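CIR protein (Plasmodium chabaudi chabaudi, PDB 6ZYV) is of unknown function but belongs to the Plasmodium interspersed repeat (PIR) proteins associated with infected red blood cells, and is probably a variant antigen. Local coordinates at residues A[17-22]-A[92-97]; A[21-26]-A[33-38]; A[25-30]-A[100-105]; A[58-63]-A[116-121]. The protein carries 5 engineered substitutions. One frame throughout, in Å; residues are numbered along the deposited sequence.

Contact 1 of 4, residues A[17-22]-A[92-97]; sequences KIDDCL and ILWLSY
I18 and W94 meet where the last turn of helix 8-20 packs against the second half of helix 81-101. The methyl CG2 of I18 touches W94 CZ2 at 3.7 Å, standing above the indole plane but displaced toward the rim of the benzo ring. The two side chains cross at about a right angle. D19 follows with the polar link. Its OD1 accepts a hydrogen bond of 2.9 Å from W94 NE1, nearly straight at 169°, and lies almost in the plane of the indole. On the acceptor side the fit is less regular: the N-H reaches OD1 from 44° above the carboxylate plane, and carboxylate and indole planes are turned against each other. The same OD1 lies near the plane of the Y97 ring, at its edge, 3.8 Å from Y97 CE2. One carboxylate oxygen thus meets two aromatic side chains three residues apart, bonding one and only touching the edge of the other. L22, just past the helix, closes the apolar side. Its CD2 comes within 3.9 Å of W94 CZ2, and its CD1 lies 4.1 Å from W94 CH2. W94 can face all three residues because its CG is anti to its backbone N (chi1 173°), which carries the indole out toward helix 8-20. The bond to D19 satisfies the buried indole N-H and fixes how the ring is turned, while I18 and L22 pack on its benzo part. Y158 of helix 154-174 touches W94 and stacks with Y97. This is helix-helix packing in an all-helical domain, centred on a buried tryptophan pinned through its indole nitrogen.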
loop_
_atom_site.group_PDB
_atom_site.type_symbol
_atom_site.label_atom_id
_atom_site.label_comp_id
_atom_site.label_asym_id
_atom_site.label_seq_id
_atom_site.Cartn_x
_atom_site.Cartn_y
_atom_site.Cartn_z
ATOM N N LYS A 17 -5.817 8.259 -3.781
ATOM C CA LYS A 17 -5.450 9.588 -4.279
ATOM C C LYS A 17 -4.289 9.494 -5.301
ATOM O O LYS A 17 -4.423 9.987 -6.424
ATOM C CB LYS A 17 -5.078 10.519 -3.098
ATOM C CG LYS A 17 -5.976 11.741 -2.949
ATOM C CD LYS A 17 -5.781 12.478 -1.596
ATOM C CE LYS A 17 -6.066 11.619 -0.360
ATOM N NZ LYS A 17 -5.508 12.203 0.909
ATOM N N ILE A 18 -3.187 8.790 -4.948
ATOM C CA ILE A 18 -2.067 8.667 -5.864
ATOM C C ILE A 18 -2.417 7.805 -7.093
ATOM O O ILE A 18 -1.974 8.129 -8.192
ATOM C CB ILE A 18 -0.739 8.231 -5.179
ATOM C CG1 ILE A 18 0.465 8.513 -6.091
ATOM C CG2 ILE A 18 -0.758 6.776 -4.729
ATOM C CD1 ILE A 18 0.530 9.950 -6.609
ATOM N N ASP A 19 -3.252 6.767 -6.935
ATOM C CA ASP A 19 -3.680 5.942 -8.061
ATOM C C ASP A 19 -4.361 6.774 -9.152
ATOM O O ASP A 19 -3.956 6.706 -10.319
ATOM C CB ASP A 19 -4.635 4.824 -7.600
ATOM C CG ASP A 19 -3.977 3.516 -7.243
ATOM O OD1 ASP A 19 -2.807 3.327 -7.610
ATOM O OD2 ASP A 19 -4.634 2.676 -6.576
ATOM N N ASP A 20 -5.371 7.573 -8.783
ATOM C CA ASP A 20 -6.083 8.390 -9.755
ATOM C C ASP A 20 -5.171 9.410 -10.446
ATOM O O ASP A 20 -5.419 9.764 -11.599
ATOM C CB ASP A 20 -7.279 9.088 -9.082
ATOM C CG ASP A 20 -8.230 8.124 -8.382
ATOM O OD1 ASP A 20 -8.240 6.927 -8.747
ATOM O OD2 ASP A 20 -8.958 8.565 -7.461
ATOM N N CYS A 21 -4.099 9.848 -9.785
ATOM C CA CYS A 21 -3.229 10.874 -10.327
ATOM C C CYS A 21 -1.994 10.393 -11.012
ATOM O O CYS A 21 -1.179 11.248 -11.344
ATOM C CB CYS A 21 -2.862 11.868 -9.237
ATOM S SG CYS A 21 -4.133 13.105 -8.917
ATOM N N LEU A 22 -1.806 9.083 -11.216
ATOM C CA LEU A 22 -0.543 8.606 -11.769
ATOM C C LEU A 22 -0.246 9.081 -13.213
ATOM O O LEU A 22 0.923 9.090 -13.611
ATOM C CB LEU A 22 -0.394 7.094 -11.630
ATOM C CG LEU A 22 0.962 6.616 -11.081
ATOM C CD1 LEU A 22 1.415 7.407 -9.843
ATOM C CD2 LEU A 22 0.918 5.160 -10.750
ATOM N N ILE A 92 5.653 -0.169 -0.559
ATOM C CA ILE A 92 6.328 -1.134 -1.428
ATOM C C ILE A 92 5.349 -2.178 -1.991
ATOM O O ILE A 92 5.540 -2.646 -3.110
ATOM C CB ILE A 92 7.553 -1.728 -0.702
ATOM C CG1 ILE A 92 8.626 -0.611 -0.564
ATOM C CG2 ILE A 92 8.133 -2.969 -1.417
ATOM C CD1 ILE A 92 9.736 -0.911 0.382
ATOM N N LEU A 93 4.249 -2.449 -1.289
ATOM C CA LEU A 93 3.182 -3.314 -1.786
ATOM C C LEU A 93 2.490 -2.589 -2.944
ATOM O O LEU A 93 2.248 -3.195 -3.982
ATOM C CB LEU A 93 2.162 -3.632 -0.664
ATOM C CG LEU A 93 0.948 -4.460 -1.087
ATOM C CD1 LEU A 93 1.397 -5.848 -1.616
ATOM C CD2 LEU A 93 -0.079 -4.581 0.082
ATOM N N TRP A 94 2.215 -1.272 -2.789
ATOM C CA TRP A 94 1.602 -0.472 -3.845
ATOM C C TRP A 94 2.544 -0.412 -5.045
ATOM O O TRP A 94 2.101 -0.570 -6.184
ATOM C CB TRP A 94 1.279 0.951 -3.341
ATOM C CG TRP A 94 0.810 1.882 -4.427
ATOM C CD1 TRP A 94 -0.443 1.944 -4.975
ATOM C CD2 TRP A 94 1.618 2.839 -5.152
ATOM N NE1 TRP A 94 -0.475 2.919 -5.947
ATOM C CE2 TRP A 94 0.777 3.487 -6.068
ATOM C CE3 TRP A 94 2.962 3.259 -5.067
ATOM C CZ2 TRP A 94 1.246 4.518 -6.916
ATOM C CZ3 TRP A 94 3.424 4.247 -5.924
ATOM C CH2 TRP A 94 2.573 4.863 -6.840
ATOM N N LEU A 95 3.848 -0.202 -4.794
ATOM C CA LEU A 95 4.849 -0.131 -5.836
ATOM C C LEU A 95 4.909 -1.440 -6.632
ATOM O O LEU A 95 4.989 -1.398 -7.860
ATOM C CB LEU A 95 6.210 0.253 -5.237
ATOM C CG LEU A 95 7.337 0.486 -6.253
ATOM C CD1 LEU A 95 6.962 1.553 -7.273
ATOM C CD2 LEU A 95 8.653 0.821 -5.534
ATOM N N SER A 96 4.803 -2.598 -5.945
ATOM C CA SER A 96 4.788 -3.918 -6.590
ATOM C C SER A 96 3.583 -4.053 -7.494
ATOM O O SER A 96 3.701 -4.565 -8.600
ATOM C CB SER A 96 4.761 -5.028 -5.546
ATOM O OG SER A 96 5.889 -4.874 -4.712
ATOM N N TYR A 97 2.422 -3.584 -7.032
ATOM C CA TYR A 97 1.193 -3.587 -7.804
ATOM C C TYR A 97 1.385 -2.747 -9.090
ATOM O O TYR A 97 1.034 -3.212 -10.165
ATOM C CB TYR A 97 -0.001 -3.112 -6.937
ATOM C CG TYR A 97 -1.083 -2.402 -7.713
ATOM C CD1 TYR A 97 -1.995 -3.114 -8.478
ATOM C CD2 TYR A 97 -1.161 -1.013 -7.728
ATOM C CE1 TYR A 97 -2.964 -2.465 -9.229
ATOM C CE2 TYR A 97 -2.098 -0.349 -8.506
ATOM C CZ TYR A 97 -3.013 -1.077 -9.246
ATOM O OH TYR A 97 -3.968 -0.426 -10.007
#

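Contact 2 of 4, residues A[21-26]-A[33-38]; sequences CLQIDT and SDDTLY
Y38 CG sits between its backbone N and carbonyl carbon (chi1 55°), which swings the phenol back toward C21 at the end of helix 8-20. C21 SG lies anti to its own carbonyl carbon (chi1 -80°), a torsion that turns the sulfur toward the 33-38 segment, 3.6 Å from S33 N. The setting is a small disulfide-closed loop. C21 SG is bonded to C32, the residue before S33, and the chain then enters a type I beta turn from D34 to L37. Y38 OH donates a hydrogen bond of 3.3 Å to C21 O, in the carbonyl plane. That oxygen also lies in the plane of the phenol, at its edge, 3.2 Å from Y38 CE2, so hydroxyl and ring edge together cover the carbonyl at the point where the chain leaves the helix. C21 CB adds apolar packing against L37 CD2 at 4.1 Å. Q23 brings CB to 4.0 Å from Y38 OH; its chain bends at chi2, and its amide lies within 16° of parallel to the phenol ring. I18 of helix 8-20 and A61 of helix 55-71 also pack on Y38, tying the loop to the helical body. The start of the turn is held by D34, whose carboxylate forms an Asx turn. D34 OD1 accepts from T36 N at 3.3 Å and from T36 OG1 at 2.8 Å, both from the same face of the carboxylate.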
loop_
_atom_site.group_PDB
_atom_site.type_symbol
_atom_site.label_atom_id
_atom_site.label_comp_id
_atom_site.label_asym_id
_atom_site.label_seq_id
_atom_site.Cartn_x
_atom_site.Cartn_y
_atom_site.Cartn_z
ATOM N N CYS A 21 -4.099 9.848 -9.785
ATOM C CA CYS A 21 -3.229 10.874 -10.327
ATOM C C CYS A 21 -1.994 10.393 -11.012
ATOM O O CYS A 21 -1.179 11.248 -11.344
ATOM C CB CYS A 21 -2.862 11.868 -9.237
ATOM S SG CYS A 21 -4.133 13.105 -8.917
ATOM N N LEU A 22 -1.806 9.083 -11.216
ATOM C CA LEU A 22 -0.543 8.606 -11.769
ATOM C C LEU A 22 -0.246 9.081 -13.213
ATOM O O LEU A 22 0.923 9.090 -13.611
ATOM C CB LEU A 22 -0.394 7.094 -11.630
ATOM C CG LEU A 22 0.962 6.616 -11.081
ATOM C CD1 LEU A 22 1.415 7.407 -9.843
ATOM C CD2 LEU A 22 0.918 5.160 -10.750
ATOM N N GLN A 23 -1.269 9.517 -13.968
ATOM C CA GLN A 23 -1.103 10.076 -15.319
ATOM C C GLN A 23 -0.445 9.131 -16.344
ATOM O O GLN A 23 -0.079 9.570 -17.437
ATOM C CB GLN A 23 -0.341 11.418 -15.262
ATOM C CG GLN A 23 -1.216 12.649 -15.463
ATOM C CD GLN A 23 -2.199 12.843 -14.343
ATOM O OE1 GLN A 23 -3.374 12.466 -14.444
ATOM N NE2 GLN A 23 -1.741 13.443 -13.247
ATOM N N ILE A 24 -0.304 7.848 -16.007
ATOM C CA ILE A 24 0.297 6.875 -16.911
ATOM C C ILE A 24 -0.779 6.247 -17.781
ATOM O O ILE A 24 -1.724 5.648 -17.268
ATOM C CB ILE A 24 1.109 5.821 -16.125
ATOM C CG1 ILE A 24 2.289 6.480 -15.407
ATOM C CG2 ILE A 24 1.580 4.691 -17.033
ATOM C CD1 ILE A 24 2.756 5.722 -14.344
ATOM N N ASP A 25 -0.642 6.421 -19.096
ATOM C CA ASP A 25 -1.534 5.926 -20.148
ATOM C C ASP A 25 -1.943 4.446 -20.001
ATOM O O ASP A 25 -3.128 4.119 -20.100
ATOM C CB ASP A 25 -0.915 6.188 -21.547
ATOM C CG ASP A 25 0.600 5.984 -21.644
ATOM O OD1 ASP A 25 1.350 6.746 -20.982
ATOM O OD2 ASP A 25 1.034 5.066 -22.391
ATOM N N THR A 26 -0.960 3.564 -19.756
ATOM C CA THR A 26 -1.173 2.125 -19.617
ATOM C C THR A 26 -1.901 1.744 -18.322
ATOM O O THR A 26 -2.563 0.708 -18.274
ATOM C CB THR A 26 0.158 1.385 -19.775
ATOM O OG1 THR A 26 1.006 1.703 -18.671
ATOM C CG2 THR A 26 0.867 1.743 -21.069
ATOM N N SER A 33 -7.545 14.184 -9.221
ATOM C CA SER A 33 -8.190 15.236 -8.442
ATOM C C SER A 33 -7.319 16.506 -8.290
ATOM O O SER A 33 -7.842 17.572 -7.973
ATOM C CB SER A 33 -8.550 14.701 -7.063
ATOM O OG SER A 33 -7.386 14.234 -6.398
ATOM N N ASP A 34 -6.010 16.394 -8.496
ATOM C CA ASP A 34 -5.102 17.533 -8.383
ATOM C C ASP A 34 -3.866 17.259 -9.244
ATOM O O ASP A 34 -3.057 16.399 -8.902
ATOM C CB ASP A 34 -4.711 17.755 -6.910
ATOM C CG ASP A 34 -3.713 18.872 -6.654
ATOM O OD1 ASP A 34 -3.577 19.755 -7.517
ATOM O OD2 ASP A 34 -3.051 18.848 -5.592
ATOM N N ASP A 35 -3.716 17.991 -10.349
ATOM C CA ASP A 35 -2.593 17.821 -11.273
ATOM C C ASP A 35 -1.224 18.129 -10.672
ATOM O O ASP A 35 -0.216 17.705 -11.230
ATOM C CB ASP A 35 -2.807 18.663 -12.536
ATOM C CG ASP A 35 -3.971 18.205 -13.390
ATOM O OD1 ASP A 35 -4.387 17.026 -13.254
ATOM O OD2 ASP A 35 -4.455 19.015 -14.206
ATOM N N THR A 36 -1.182 18.861 -9.559
ATOM C CA THR A 36 0.080 19.212 -8.922
ATOM C C THR A 36 0.409 18.367 -7.686
ATOM O O THR A 36 1.454 18.602 -7.088
ATOM C CB THR A 36 0.085 20.714 -8.603
ATOM O OG1 THR A 36 -1.033 21.015 -7.757
ATOM C CG2 THR A 36 0.025 21.578 -9.860
ATOM N N LEU A 37 -0.449 17.381 -7.322
ATOM C CA LEU A 37 -0.346 16.518 -6.135
ATOM C C LEU A 37 1.074 16.092 -5.743
ATOM O O LEU A 37 1.497 16.331 -4.610
ATOM C CB LEU A 37 -1.232 15.271 -6.286
ATOM C CG LEU A 37 -1.372 14.406 -5.043
ATOM C CD1 LEU A 37 -2.410 14.979 -4.111
ATOM C CD2 LEU A 37 -1.765 13.003 -5.411
ATOM N N TYR A 38 1.814 15.468 -6.677
ATOM C CA TYR A 38 3.162 15.004 -6.391
ATOM C C TYR A 38 4.242 15.812 -7.074
ATOM O O TYR A 38 5.389 15.407 -7.004
ATOM C CB TYR A 38 3.314 13.501 -6.721
ATOM C CG TYR A 38 2.937 13.131 -8.142
ATOM C CD1 TYR A 38 3.815 13.345 -9.195
ATOM C CD2 TYR A 38 1.701 12.581 -8.432
ATOM C CE1 TYR A 38 3.471 13.016 -10.501
ATOM C CE2 TYR A 38 1.346 12.245 -9.733
ATOM C CZ TYR A 38 2.233 12.460 -10.767
ATOM O OH TYR A 38 1.877 12.117 -12.054
#

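Contact 3 of 4, residues A[25-30]-A[100-105]; sequences DTIYTG and NQMPNE
The pyrrolidine ring of P103 turns its CD corner to T26, with CD 3.9 Å from T26 OG1, whereas the side chain of Y28 leaves the backbone away from the other segment, and its ring carries G30 N above one face, offset toward the rim. No flat face is used across the contact between these segments; aliphatic and sulfur groups make it. It packs an irregular loop, between helix 8-20 and helix 55-71, against the C-terminal end of helix 81-101, where M102 is the first residue to leave helical geometry and opens a type II beta turn running to E105. I27 provides the centre. Its CD1 lies 3.6 Å from M102 SD and 3.7 Å from Q101 CB, and its side chain crosses both partners at about a right angle. An extended chain (chi2 177°) takes this methyl to the end of the helix. M102 instead folds back on itself, bent at both chi2 and chi3, so that the sulfur faces the loop. Q101 takes part through its CB. T26 lies at the outer side of the contact, with the hydroxyl directed toward the methionine and proline. On the inner side I98, from the same helix as Q101, packs on I27, while N55 and I59 of helix 55-71 touch M102. The sulfur thus lies where the loop and two helices converge. Although the contact buries T26 OG1, that atom has no hydrogen-bonding partner in the model; its neighbours across the contact are P103 CD and M102 SD, the latter at 3.9 Å.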
loop_
_atom_site.group_PDB
_atom_site.type_symbol
_atom_site.label_atom_id
_atom_site.label_comp_id
_atom_site.label_asym_id
_atom_site.label_seq_id
_atom_site.Cartn_x
_atom_site.Cartn_y
_atom_site.Cartn_z
ATOM N N ASP A 25 -0.642 6.421 -19.096
ATOM C CA ASP A 25 -1.534 5.926 -20.148
ATOM C C ASP A 25 -1.943 4.446 -20.001
ATOM O O ASP A 25 -3.128 4.119 -20.100
ATOM C CB ASP A 25 -0.915 6.188 -21.547
ATOM C CG ASP A 25 0.600 5.984 -21.644
ATOM O OD1 ASP A 25 1.350 6.746 -20.982
ATOM O OD2 ASP A 25 1.034 5.066 -22.391
ATOM N N THR A 26 -0.960 3.564 -19.756
ATOM C CA THR A 26 -1.173 2.125 -19.617
ATOM C C THR A 26 -1.901 1.744 -18.322
ATOM O O THR A 26 -2.563 0.708 -18.274
ATOM C CB THR A 26 0.158 1.385 -19.775
ATOM O OG1 THR A 26 1.006 1.703 -18.671
ATOM C CG2 THR A 26 0.867 1.743 -21.069
ATOM N N ILE A 27 -1.757 2.558 -17.270
ATOM C CA ILE A 27 -2.441 2.296 -16.006
ATOM C C ILE A 27 -3.553 3.317 -15.834
ATOM O O ILE A 27 -3.284 4.524 -15.832
ATOM C CB ILE A 27 -1.490 2.335 -14.781
ATOM C CG1 ILE A 27 -0.369 1.285 -14.880
ATOM C CG2 ILE A 27 -2.290 2.202 -13.469
ATOM C CD1 ILE A 27 0.632 1.348 -13.716
ATOM N N TYR A 28 -4.794 2.844 -15.689
ATOM C CA TYR A 28 -5.907 3.748 -15.464
ATOM C C TYR A 28 -6.825 3.241 -14.383
ATOM O O TYR A 28 -7.461 2.201 -14.542
ATOM C CB TYR A 28 -6.701 4.038 -16.741
ATOM C CG TYR A 28 -7.753 5.109 -16.534
ATOM C CD1 TYR A 28 -9.043 4.778 -16.137
ATOM C CD2 TYR A 28 -7.454 6.449 -16.723
ATOM C CE1 TYR A 28 -10.004 5.756 -15.923
ATOM C CE2 TYR A 28 -8.413 7.435 -16.527
ATOM C CZ TYR A 28 -9.688 7.084 -16.127
ATOM O OH TYR A 28 -10.638 8.055 -15.927
ATOM N N THR A 29 -6.921 3.997 -13.293
ATOM C CA THR A 29 -7.856 3.701 -12.209
ATOM C C THR A 29 -8.869 4.856 -11.993
ATOM O O THR A 29 -9.871 4.654 -11.306
ATOM C CB THR A 29 -7.132 3.342 -10.904
ATOM O OG1 THR A 29 -6.497 4.510 -10.384
ATOM C CG2 THR A 29 -6.132 2.194 -11.068
ATOM N N GLY A 30 -8.592 6.042 -12.551
ATOM C CA GLY A 30 -9.457 7.203 -12.410
ATOM C C GLY A 30 -8.851 8.523 -12.850
ATOM O O GLY A 30 -7.738 8.563 -13.385
ATOM N N ASN A 100 3.771 -4.417 -11.510
ATOM C CA ASN A 100 3.091 -5.569 -12.089
ATOM C C ASN A 100 2.120 -5.109 -13.202
ATOM O O ASN A 100 2.032 -5.774 -14.235
ATOM C CB ASN A 100 2.347 -6.365 -11.011
ATOM C CG ASN A 100 1.688 -7.604 -11.559
ATOM O OD1 ASN A 100 0.469 -7.685 -11.690
ATOM N ND2 ASN A 100 2.491 -8.577 -11.930
ATOM N N GLN A 101 1.458 -3.950 -13.028
ATOM C CA GLN A 101 0.548 -3.409 -14.036
ATOM C C GLN A 101 1.296 -2.941 -15.281
ATOM O O GLN A 101 0.867 -3.231 -16.394
ATOM C CB GLN A 101 -0.274 -2.226 -13.480
ATOM C CG GLN A 101 -1.190 -2.583 -12.317
ATOM C CD GLN A 101 -2.379 -3.409 -12.735
ATOM O OE1 GLN A 101 -2.332 -4.646 -12.761
ATOM N NE2 GLN A 101 -3.484 -2.735 -13.063
ATOM N N MET A 102 2.403 -2.209 -15.093
ATOM C CA MET A 102 3.226 -1.682 -16.177
ATOM C C MET A 102 3.717 -2.802 -17.057
ATOM O O MET A 102 4.131 -3.843 -16.543
ATOM C CB MET A 102 4.476 -0.979 -15.609
ATOM C CG MET A 102 4.188 0.220 -14.756
ATOM S SD MET A 102 3.544 1.548 -15.769
ATOM C CE MET A 102 5.037 2.078 -16.614
ATOM N N PRO A 103 3.623 -2.646 -18.382
ATOM C CA PRO A 103 4.224 -3.659 -19.259
ATOM C C PRO A 103 5.748 -3.460 -19.206
ATOM O O PRO A 103 6.224 -2.330 -19.001
ATOM C CB PRO A 103 3.651 -3.313 -20.633
ATOM C CG PRO A 103 3.430 -1.837 -20.587
ATOM C CD PRO A 103 3.172 -1.459 -19.138
ATOM N N ASN A 104 6.522 -4.542 -19.303
ATOM C CA ASN A 104 7.992 -4.426 -19.259
ATOM C C ASN A 104 8.572 -4.016 -17.883
ATOM O O ASN A 104 9.703 -3.545 -17.782
ATOM C CB ASN A 104 8.504 -3.491 -20.357
ATOM C CG ASN A 104 9.858 -3.875 -20.861
ATOM O OD1 ASN A 104 10.751 -3.037 -21.033
ATOM N ND2 ASN A 104 10.042 -5.159 -21.095
ATOM N N GLU A 105 7.794 -4.201 -16.833
ATOM C CA GLU A 105 8.209 -4.002 -15.448
ATOM C C GLU A 105 7.509 -5.120 -14.660
ATOM O O GLU A 105 6.624 -5.792 -15.188
ATOM C CB GLU A 105 7.798 -2.611 -14.901
ATOM C CG GLU A 105 8.513 -1.400 -15.487
ATOM C CD GLU A 105 10.009 -1.193 -15.271
ATOM O OE1 GLU A 105 10.595 -1.838 -14.371
ATOM O OE2 GLU A 105 10.591 -0.356 -16.003
#

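Contact 4 of 4, residues A[58-63]-A[116-121]; sequences KISAGF and NHIETN
S60 OG is gripped by two bonds, as donor to H117 O (2.6 Å) and as acceptor from N121 ND2 (3.0 Å). The bond from the amide is nearly straight (172°), and S60 OG lies almost in the amide plane of N121. The bond to H117 O is less regular, the hydroxyl approaching from a position tilted 33° out of the carbonyl plane. S60 OG stands anti to the backbone N (chi1 173°), which projects it away from helix 55-71 toward the other segment. The backbones come close here, with S60 CA and I118 CA 5.3 Å apart. The serine thus bridges a wider pi-type turn at 116-118, near the end of helix 110-118, and the N-cap of the following helix 122-127; between them the chain reverses in a type I beta turn from I118 to N121. N121 has several tasks at this junction. Its ND2 also bonds Y41 O in a loop, and its side chain caps a backbone N at the start of the next helix. Beside this buried polar group lies an apolar one. I118 CD1 sits over one face of the F63 ring, 4.1 Å from the centroid of F63, in a CH-pi contact. I118 CG2 reaches the rim of the same ring, 3.9 Å from F63 CE2. The two side chains cross at about a right angle. L95 of helix 81-101 packs on I118, and Y114 of helix 110-118 meets the F63 ring with its own ring nearly perpendicular.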
loop_
_atom_site.group_PDB
_atom_site.type_symbol
_atom_site.label_atom_id
_atom_site.label_comp_id
_atom_site.label_asym_id
_atom_site.label_seq_id
_atom_site.Cartn_x
_atom_site.Cartn_y
_atom_site.Cartn_z
ATOM N N LYS A 58 6.888 9.790 -12.745
ATOM C CA LYS A 58 5.593 9.935 -12.082
ATOM C C LYS A 58 5.412 8.894 -10.974
ATOM O O LYS A 58 4.900 9.229 -9.905
ATOM C CB LYS A 58 4.452 9.828 -13.110
ATOM C CG LYS A 58 4.442 10.952 -14.138
ATOM C CD LYS A 58 3.411 10.699 -15.244
ATOM C CE LYS A 58 3.576 11.668 -16.385
ATOM N NZ LYS A 58 3.404 11.009 -17.715
ATOM N N ILE A 59 5.829 7.633 -11.232
ATOM C CA ILE A 59 5.739 6.549 -10.245
ATOM C C ILE A 59 6.662 6.855 -9.078
ATOM O O ILE A 59 6.266 6.707 -7.929
ATOM C CB ILE A 59 6.071 5.165 -10.876
ATOM C CG1 ILE A 59 5.009 4.765 -11.899
ATOM C CG2 ILE A 59 6.185 4.087 -9.799
ATOM C CD1 ILE A 59 5.468 3.658 -12.866
ATOM N N SER A 60 7.886 7.312 -9.377
ATOM C CA SER A 60 8.865 7.658 -8.371
ATOM C C SER A 60 8.341 8.786 -7.470
ATOM O O SER A 60 8.396 8.663 -6.245
ATOM C CB SER A 60 10.172 8.070 -9.045
ATOM O OG SER A 60 11.123 8.582 -8.127
ATOM N N ALA A 61 7.788 9.858 -8.076
ATOM C CA ALA A 61 7.249 10.992 -7.338
ATOM C C ALA A 61 6.012 10.592 -6.522
ATOM O O ALA A 61 5.846 11.060 -5.406
ATOM C CB ALA A 61 6.913 12.115 -8.303
ATOM N N GLY A 62 5.177 9.717 -7.085
ATOM C CA GLY A 62 3.977 9.200 -6.426
ATOM C C GLY A 62 4.292 8.330 -5.226
ATOM O O GLY A 62 3.592 8.374 -4.217
ATOM N N PHE A 63 5.369 7.558 -5.324
ATOM C CA PHE A 63 5.837 6.692 -4.254
ATOM C C PHE A 63 6.374 7.532 -3.084
ATOM O O PHE A 63 6.088 7.223 -1.932
ATOM C CB PHE A 63 6.921 5.735 -4.782
ATOM C CG PHE A 63 7.529 4.847 -3.726
ATOM C CD1 PHE A 63 6.894 3.678 -3.327
ATOM C CD2 PHE A 63 8.730 5.187 -3.122
ATOM C CE1 PHE A 63 7.450 2.869 -2.343
ATOM C CE2 PHE A 63 9.282 4.381 -2.147
ATOM C CZ PHE A 63 8.633 3.229 -1.758
ATOM N N ASN A 116 17.353 2.619 -9.226
ATOM C CA ASN A 116 17.520 3.500 -10.378
ATOM C C ASN A 116 16.496 4.618 -10.536
ATOM O O ASN A 116 16.745 5.510 -11.341
ATOM C CB ASN A 116 17.574 2.701 -11.672
ATOM C CG ASN A 116 18.769 1.791 -11.766
ATOM O OD1 ASN A 116 18.659 0.635 -12.172
ATOM N ND2 ASN A 116 19.939 2.289 -11.383
ATOM N N HIS A 117 15.350 4.572 -9.847
ATOM C CA HIS A 117 14.329 5.607 -10.005
ATOM C C HIS A 117 13.854 6.232 -8.721
ATOM O O HIS A 117 13.351 7.354 -8.769
ATOM C CB HIS A 117 13.133 5.103 -10.800
ATOM C CG HIS A 117 13.480 4.698 -12.192
ATOM N ND1 HIS A 117 13.710 5.636 -13.195
ATOM C CD2 HIS A 117 13.682 3.462 -12.697
ATOM C CE1 HIS A 117 14.029 4.933 -14.273
ATOM N NE2 HIS A 117 14.011 3.620 -14.026
ATOM N N ILE A 118 13.994 5.548 -7.581
ATOM C CA ILE A 118 13.533 6.122 -6.309
ATOM C C ILE A 118 14.693 6.716 -5.547
ATOM O O ILE A 118 14.655 7.891 -5.199
ATOM C CB ILE A 118 12.696 5.112 -5.487
ATOM C CG1 ILE A 118 11.350 4.881 -6.183
ATOM C CG2 ILE A 118 12.503 5.589 -4.047
ATOM C CD1 ILE A 118 10.764 3.713 -5.857
ATOM N N GLU A 119 15.748 5.929 -5.336
ATOM C CA GLU A 119 16.949 6.437 -4.675
ATOM C C GLU A 119 17.642 7.540 -5.522
ATOM O O GLU A 119 18.324 8.392 -4.980
ATOM C CB GLU A 119 17.892 5.289 -4.334
ATOM C CG GLU A 119 17.261 4.360 -3.316
ATOM C CD GLU A 119 18.155 3.250 -2.800
ATOM O OE1 GLU A 119 17.925 2.793 -1.656
ATOM O OE2 GLU A 119 19.081 2.837 -3.537
ATOM N N THR A 120 17.342 7.572 -6.825
ATOM C CA THR A 120 17.832 8.475 -7.841
ATOM C C THR A 120 17.072 9.833 -7.807
ATOM O O THR A 120 17.614 10.848 -8.246
ATOM C CB THR A 120 17.776 7.672 -9.131
ATOM O OG1 THR A 120 19.068 7.071 -9.340
ATOM C CG2 THR A 120 17.307 8.431 -10.318
ATOM N N ASN A 121 15.844 9.853 -7.273
ATOM C CA ASN A 121 15.062 11.067 -7.123
ATOM C C ASN A 121 15.635 11.858 -5.939
ATOM O O ASN A 121 15.732 11.345 -4.822
ATOM C CB ASN A 121 13.620 10.709 -6.843
ATOM C CG ASN A 121 12.666 11.835 -7.037
ATOM O OD1 ASN A 121 12.943 12.999 -6.712
ATOM N ND2 ASN A 121 11.512 11.513 -7.581
#

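In the fold
Contacts 1 and 4 are buried, whereas contacts 2 and 3 lie partly at the surface. Contact 1 is the most central: its centre lies about 7 Å from the centre of the chain, those of the others 16 to 17 Å. Contacts 1 and 3 both use helix 81-101, one in its second half and one at its end. Contacts 1 and 2 share C21 and L22, and contacts 2 and 3 share D25 and T26. The buried contacts combine hydrogen bonds made by side chains with packing on aromatic rings; contact 2 relies on a disulfide and a backbone carbonyl, and contact 3 on apolar touch. I59 links them, touching I24, L95 and M102 from helix 55-71.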